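Long-range contacts in anthrone oxidase-like protein (PDB 5F9P), which is a C-C bond cleaving oxygenase of atypical angucycline biosynthesis, where it is linked to oxidative opening of ring B: residues 98-103 against 157-162; 123-128 against 175-180. All blocks are in the same frame, centred on the assembly; numbering follows the deposited sequence.

Contact 1: residues 98-103 against 157-162; sequences NEVAHT and AHVVLK
Ala101 and His102 both face Val160, so this antiparallel pairing of two strands in the barrel wall is interrupted by a classic beta bulge. The single chain closes an eight-stranded antiparallel barrel, and segment 157-162 lies in its antibiotic biosynthesis monooxygenase region, of the dimeric alpha-beta barrel clan. Val160 O takes two N-H groups: Ala101 N lies 2.7 Å from Val160 O, nearly in line with the carbonyl. His102 N is farther from Val160 O, at 3.2 Å, and reaches a lone pair in the carbonyl plane. The extra residue is accommodated because Ala101 has a helix-like psi of -32°, which breaks the strict alternation of the strand. Val160 N returns a bond of 2.9 Å to His102 O, and on the far side of the bulge Glu99 and Lys162 form a hydrogen-bonded pair.

Side chains on both faces still meet across the pairing. On one face, Leu161 (chi1 -49°, CG beside its own N) splits its branches: CD2 meets Val100 CG2 at 3.7 Å, while CD1 reaches toward Asn98, whose side chain crosses it at about a right angle. Asn98 ND2 is bonded to Thr11 O, but OD1 is buried without a partner in the model. On the other face Lys162, extended to its tip, runs alongside Glu99 in the same direction. Glu99 OE1 lies 3.4 Å from Lys162 CD yet 4.2 Å from NZ, too far for a salt bridge, though the opposite charges probably still attract.

Strand 10-17 continues the barrel beyond 92-105 and packs against Val100 and Leu161 through Thr11, strand 172-180 flanks 155-167 on its other side, and helix 135-142 covers Ala101, Val160 and Lys162 through Leu139.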
loop_
_atom_site.group_PDB
_atom_site.type_symbol
_atom_site.label_atom_id
_atom_site.label_comp_id
_atom_site.label_asym_id
_atom_site.label_seq_id
_atom_site.Cartn_x
_atom_site.Cartn_y
_atom_site.Cartn_z
ATOM N N ASN A 98 -3.026 8.398 4.492
ATOM C CA ASN A 98 -2.293 7.872 5.632
ATOM C C ASN A 98 -1.092 8.708 5.997
ATOM O O ASN A 98 -0.605 9.512 5.200
ATOM C CB ASN A 98 -1.753 6.472 5.309
ATOM C CG ASN A 98 -2.756 5.621 4.585
ATOM O OD1 ASN A 98 -3.554 4.919 5.207
ATOM N ND2 ASN A 98 -2.740 5.692 3.259
ATOM N N GLU A 99 -0.591 8.481 7.202
ATOM C CA GLU A 99 0.737 8.937 7.562
ATOM C C GLU A 99 1.558 7.705 7.909
ATOM O O GLU A 99 1.011 6.670 8.298
ATOM C CB GLU A 99 0.694 9.925 8.725
ATOM C CG GLU A 99 0.267 9.336 10.038
ATOM C CD GLU A 99 0.080 10.409 11.115
ATOM O OE1 GLU A 99 -0.156 10.046 12.286
ATOM O OE2 GLU A 99 0.166 11.616 10.785
ATOM N N VAL A 100 2.867 7.802 7.728
ATOM C CA VAL A 100 3.742 6.679 8.000
ATOM C C VAL A 100 3.969 6.620 9.501
ATOM O O VAL A 100 4.379 7.608 10.099
ATOM C CB VAL A 100 5.087 6.830 7.260
ATOM C CG1 VAL A 100 6.052 5.707 7.673
ATOM C CG2 VAL A 100 4.855 6.827 5.752
ATOM N N ALA A 101 3.674 5.481 10.122
ATOM C CA ALA A 101 3.811 5.389 11.571
ATOM C C ALA A 101 5.140 4.743 11.963
ATOM O O ALA A 101 5.722 5.060 13.000
ATOM C CB ALA A 101 2.627 4.622 12.187
ATOM N N HIS A 102 5.623 3.834 11.132
ATOM C CA HIS A 102 6.778 3.043 11.505
ATOM C C HIS A 102 7.413 2.396 10.274
ATOM O O HIS A 102 6.705 2.001 9.345
ATOM C CB HIS A 102 6.334 1.959 12.498
ATOM C CG HIS A 102 7.462 1.183 13.097
ATOM N ND1 HIS A 102 8.150 1.612 14.211
ATOM C CD2 HIS A 102 8.018 0.000 12.741
ATOM C CE1 HIS A 102 9.079 0.723 14.519
ATOM N NE2 HIS A 102 9.015 -0.267 13.646
ATOM N N THR A 103 8.740 2.311 10.274
ATOM C CA THR A 103 9.459 1.515 9.284
ATOM C C THR A 103 10.452 0.579 9.967
ATOM O O THR A 103 10.979 0.863 11.048
ATOM C CB THR A 103 10.214 2.379 8.239
ATOM O OG1 THR A 103 11.286 3.098 8.874
ATOM C CG2 THR A 103 9.267 3.353 7.581
ATOM N N ALA A 157 11.589 -5.598 4.402
ATOM C CA ALA A 157 11.161 -4.331 5.001
ATOM C C ALA A 157 9.689 -4.316 5.387
ATOM O O ALA A 157 8.882 -5.110 4.874
ATOM C CB ALA A 157 11.477 -3.147 4.047
ATOM N N HIS A 158 9.345 -3.414 6.300
ATOM C CA HIS A 158 7.967 -3.283 6.774
ATOM C C HIS A 158 7.627 -1.824 7.001
ATOM O O HIS A 158 8.344 -1.109 7.718
ATOM C CB HIS A 158 7.735 -4.059 8.081
ATOM C CG HIS A 158 6.288 -4.147 8.483
ATOM N ND1 HIS A 158 5.878 -4.193 9.801
ATOM C CD2 HIS A 158 5.158 -4.212 7.738
ATOM C CE1 HIS A 158 4.559 -4.288 9.850
ATOM N NE2 HIS A 158 4.097 -4.300 8.613
ATOM N N VAL A 159 6.533 -1.393 6.384
ATOM C CA VAL A 159 5.979 -0.062 6.604
ATOM C C VAL A 159 4.628 -0.185 7.301
ATOM O O VAL A 159 3.773 -0.977 6.875
ATOM C CB VAL A 159 5.764 0.681 5.259
ATOM C CG1 VAL A 159 5.203 2.073 5.513
ATOM C CG2 VAL A 159 7.079 0.750 4.456
ATOM N N VAL A 160 4.425 0.587 8.364
ATOM C CA VAL A 160 3.123 0.608 9.035
ATOM C C VAL A 160 2.530 1.982 8.855
ATOM O O VAL A 160 3.158 2.978 9.198
ATOM C CB VAL A 160 3.240 0.294 10.554
ATOM C CG1 VAL A 160 1.870 0.356 11.238
ATOM C CG2 VAL A 160 3.894 -1.073 10.772
ATOM N N LEU A 161 1.324 2.044 8.308
ATOM C CA LEU A 161 0.661 3.322 8.099
ATOM C C LEU A 161 -0.555 3.479 8.999
ATOM O O LEU A 161 -1.312 2.523 9.228
ATOM C CB LEU A 161 0.220 3.465 6.642
ATOM C CG LEU A 161 1.257 3.150 5.562
ATOM C CD1 LEU A 161 0.617 3.225 4.174
ATOM C CD2 LEU A 161 2.375 4.139 5.664
ATOM N N LYS A 162 -0.740 4.699 9.495
ATOM C CA LYS A 162 -1.932 5.071 10.249
ATOM C C LYS A 162 -2.931 5.723 9.314
ATOM O O LYS A 162 -2.619 6.723 8.669
ATOM C CB LYS A 162 -1.570 6.067 11.351
ATOM C CG LYS A 162 -2.780 6.570 12.140
ATOM C CD LYS A 162 -2.396 7.686 13.121
ATOM C CE LYS A 162 -3.611 8.136 13.934
ATOM N NZ LYS A 162 -3.285 9.227 14.906
#

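Contact 2: residues 123-128 against 175-180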
loop_
_atom_site.group_PDB
_atom_site.type_symbol
_atom_site.label_atom_id
_atom_site.label_comp_id
_atom_site.label_asym_id
_atom_site.label_seq_id
_atom_site.Cartn_x
_atom_site.Cartn_y
_atom_site.Cartn_z
ATOM N N THR A 123 5.466 -8.182 -2.569
ATOM C CA THR A 123 4.883 -7.168 -1.697
ATOM C C THR A 123 3.605 -7.669 -1.063
ATOM O O THR A 123 2.710 -8.187 -1.744
ATOM C CB THR A 123 4.652 -5.839 -2.461
ATOM O OG1 THR A 123 5.923 -5.313 -2.880
ATOM C CG2 THR A 123 3.943 -4.790 -1.570
ATOM N N VAL A 124 3.528 -7.509 0.250
ATOM C CA VAL A 124 2.426 -8.059 1.036
ATOM C C VAL A 124 1.667 -6.934 1.750
ATOM O O VAL A 124 2.263 -6.114 2.444
ATOM C CB VAL A 124 2.962 -9.102 2.049
ATOM C CG1 VAL A 124 1.830 -9.698 2.895
ATOM C CG2 VAL A 124 3.711 -10.193 1.307
ATOM N N PHE A 125 0.351 -6.901 1.565
ATOM C CA PHE A 125 -0.473 -5.767 1.974
ATOM C C PHE A 125 -1.703 -6.213 2.772
ATOM O O PHE A 125 -2.382 -7.170 2.398
ATOM C CB PHE A 125 -0.915 -5.001 0.719
ATOM C CG PHE A 125 -1.885 -3.898 0.983
ATOM C CD1 PHE A 125 -1.461 -2.701 1.533
ATOM C CD2 PHE A 125 -3.225 -4.051 0.671
ATOM C CE1 PHE A 125 -2.358 -1.680 1.767
ATOM C CE2 PHE A 125 -4.117 -3.039 0.900
ATOM C CZ PHE A 125 -3.688 -1.846 1.457
ATOM N N THR A 126 -1.975 -5.514 3.872
ATOM C CA THR A 126 -3.191 -5.721 4.648
ATOM C C THR A 126 -3.682 -4.393 5.191
ATOM O O THR A 126 -2.911 -3.627 5.768
ATOM C CB THR A 126 -2.975 -6.672 5.857
ATOM O OG1 THR A 126 -2.480 -7.934 5.397
ATOM C CG2 THR A 126 -4.295 -6.898 6.595
ATOM N N VAL A 127 -4.966 -4.123 5.007
ATOM C CA VAL A 127 -5.596 -2.988 5.674
ATOM C C VAL A 127 -6.518 -3.542 6.748
ATOM O O VAL A 127 -7.413 -4.349 6.448
ATOM C CB VAL A 127 -6.380 -2.089 4.694
ATOM C CG1 VAL A 127 -7.262 -2.921 3.796
ATOM C CG2 VAL A 127 -7.212 -1.060 5.460
ATOM N N PHE A 128 -6.268 -3.139 7.996
ATOM C CA PHE A 128 -7.062 -3.600 9.140
ATOM C C PHE A 128 -8.014 -2.508 9.587
ATOM O O PHE A 128 -7.570 -1.432 10.008
ATOM C CB PHE A 128 -6.188 -3.908 10.359
ATOM C CG PHE A 128 -5.042 -4.866 10.105
ATOM C CD1 PHE A 128 -3.838 -4.409 9.608
ATOM C CD2 PHE A 128 -5.153 -6.204 10.441
ATOM C CE1 PHE A 128 -2.771 -5.278 9.404
ATOM C CE2 PHE A 128 -4.099 -7.074 10.242
ATOM C CZ PHE A 128 -2.898 -6.610 9.728
ATOM N N ILE A 175 -2.517 0.043 8.305
ATOM C CA ILE A 175 -2.074 -0.732 7.159
ATOM C C ILE A 175 -0.709 -1.297 7.421
ATOM O O ILE A 175 0.155 -0.627 7.999
ATOM C CB ILE A 175 -2.026 0.137 5.874
ATOM C CG1 ILE A 175 -3.442 0.381 5.362
ATOM C CG2 ILE A 175 -1.150 -0.526 4.795
ATOM C CD1 ILE A 175 -3.528 1.435 4.280
ATOM N N SER A 176 -0.535 -2.547 7.007
ATOM C CA SER A 176 0.746 -3.220 7.054
ATOM C C SER A 176 1.224 -3.426 5.617
ATOM O O SER A 176 0.517 -4.041 4.817
ATOM C CB SER A 176 0.571 -4.592 7.718
ATOM O OG SER A 176 1.779 -5.323 7.660
ATOM N N TYR A 177 2.411 -2.931 5.291
ATOM C CA TYR A 177 2.946 -3.056 3.929
ATOM C C TYR A 177 4.376 -3.578 4.044
ATOM O O TYR A 177 5.244 -2.883 4.562
ATOM C CB TYR A 177 2.910 -1.683 3.239
ATOM C CG TYR A 177 3.500 -1.604 1.842
ATOM C CD1 TYR A 177 4.869 -1.497 1.647
ATOM C CD2 TYR A 177 2.676 -1.611 0.716
ATOM C CE1 TYR A 177 5.410 -1.409 0.363
ATOM C CE2 TYR A 177 3.200 -1.524 -0.560
ATOM C CZ TYR A 177 4.566 -1.421 -0.735
ATOM O OH TYR A 177 5.082 -1.332 -2.016
ATOM N N SER A 178 4.608 -4.816 3.609
ATOM C CA SER A 178 5.915 -5.446 3.750
ATOM C C SER A 178 6.515 -5.955 2.428
ATOM O O SER A 178 5.793 -6.249 1.471
ATOM C CB SER A 178 5.885 -6.568 4.806
ATOM O OG SER A 178 4.968 -7.608 4.500
ATOM N N GLN A 179 7.842 -6.052 2.400
ATOM C CA GLN A 179 8.591 -6.539 1.242
ATOM C C GLN A 179 9.366 -7.821 1.565
ATOM O O GLN A 179 9.988 -7.931 2.628
ATOM C CB GLN A 179 9.584 -5.477 0.772
ATOM C CG GLN A 179 8.945 -4.162 0.364
ATOM C CD GLN A 179 9.981 -3.104 0.034
ATOM O OE1 GLN A 179 11.025 -3.019 0.682
ATOM N NE2 GLN A 179 9.705 -2.303 -0.988
ATOM N N TRP A 180 9.354 -8.767 0.624
ATOM C CA TRP A 180 9.937 -10.086 0.829
ATOM C C TRP A 180 10.801 -10.498 -0.381
ATOM O O TRP A 180 10.633 -9.954 -1.477
ATOM C CB TRP A 180 8.808 -11.100 1.063
ATOM C CG TRP A 180 8.015 -10.795 2.303
ATOM C CD1 TRP A 180 6.979 -9.906 2.434
ATOM C CD2 TRP A 180 8.205 -11.384 3.589
ATOM N NE1 TRP A 180 6.515 -9.909 3.732
ATOM C CE2 TRP A 180 7.264 -10.798 4.464
ATOM C CE3 TRP A 180 9.094 -12.345 4.092
ATOM C CZ2 TRP A 180 7.179 -11.148 5.810
ATOM C CZ3 TRP A 180 9.009 -12.693 5.437
ATOM C CH2 TRP A 180 8.055 -12.094 6.276
HETATM O O HOH W 1 7.200 -3.026 -2.616
HETATM O O HOH W 2 2.277 -6.848 5.274
#
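Thr123 CG2 presses obliquely on the ring of Tyr177, 3.5 Å from CE2, and the same face of this regular antiparallel pair carries Phe125, whose CE1 approaches Ile175 CG2 at 3.5 Å. Both aromatic side chains leave the strand with CG anti to N (chi1 174° in Phe125, 177° in Tyr177), an arrangement that brings Phe125 CD1 to the edge of the tyrosine ring. On the reverse face Val124 CG2 rests 3.5 Å from Trp180 CD1, and Ser176 CB meets the edge of the Phe128 ring, with Thr126 CG2 over one face, offset toward the rim. Val124 with Ser178 and Thr126 with Ser176 are hydrogen-bonded pairs, each with two N-H...O bonds; Thr123-Gln179, Phe125-Tyr177 and Val127-Ile175 are non-hydrogen-bonded.

Polar bonds position Trp180, Tyr177, Thr123 and the serines. Trp180 NE1 donates to Ser178 OG at 2.9 Å, the oxygen lying 17° out of the indole plane, and this steadies the ring against Val124. One water bridges Ser176 OG and Ser178 OG and donates to Val124 O at 2.9 Å; that carbonyl also accepts Ser178 N, so it is gripped twice. A second water, 2.6 Å from Thr123 OG1 and 2.8 Å from Tyr177 OH, accepts a bond from Gln179 NE2 as well, linking three side chains. Further out, His49 bonds Tyr177 OH and Phe60 meets its ring. Ser176 OG is bonded to His158 and to a glycerol, probably from the crystallisation liquor, which may mark a pocket.

Strand 217-228 borders 122-130 on its other flank, packing on Thr123 and Phe125 through Val223 and Tyr221, while 155-167 borders 172-180. Trp186 and Tyr189 of helix 183-190 meet Trp180, and Met96 of strand 92-105 packs on Val127 and Ile175.

From the N terminus the segments come in the order 98-103, 123-128, 157-162 and 175-180, so the two contacts cross: contact 2 starts within the loop of 53 residues that contact 1 closes, and ends beyond it. Its own loop of 46 residues contains helix 135-142 and the whole of strand 155-167. With the pairing of 155-167 and 172-180 between them, the contacts set four neighbouring barrel strands in the order 122-130, 172-180, 155-167 and 92-105, which is not their order along the chain. The seam between the contacts is direct, with a probable hydrogen bond of 2.7 Å from Val159 N to Tyr177 O.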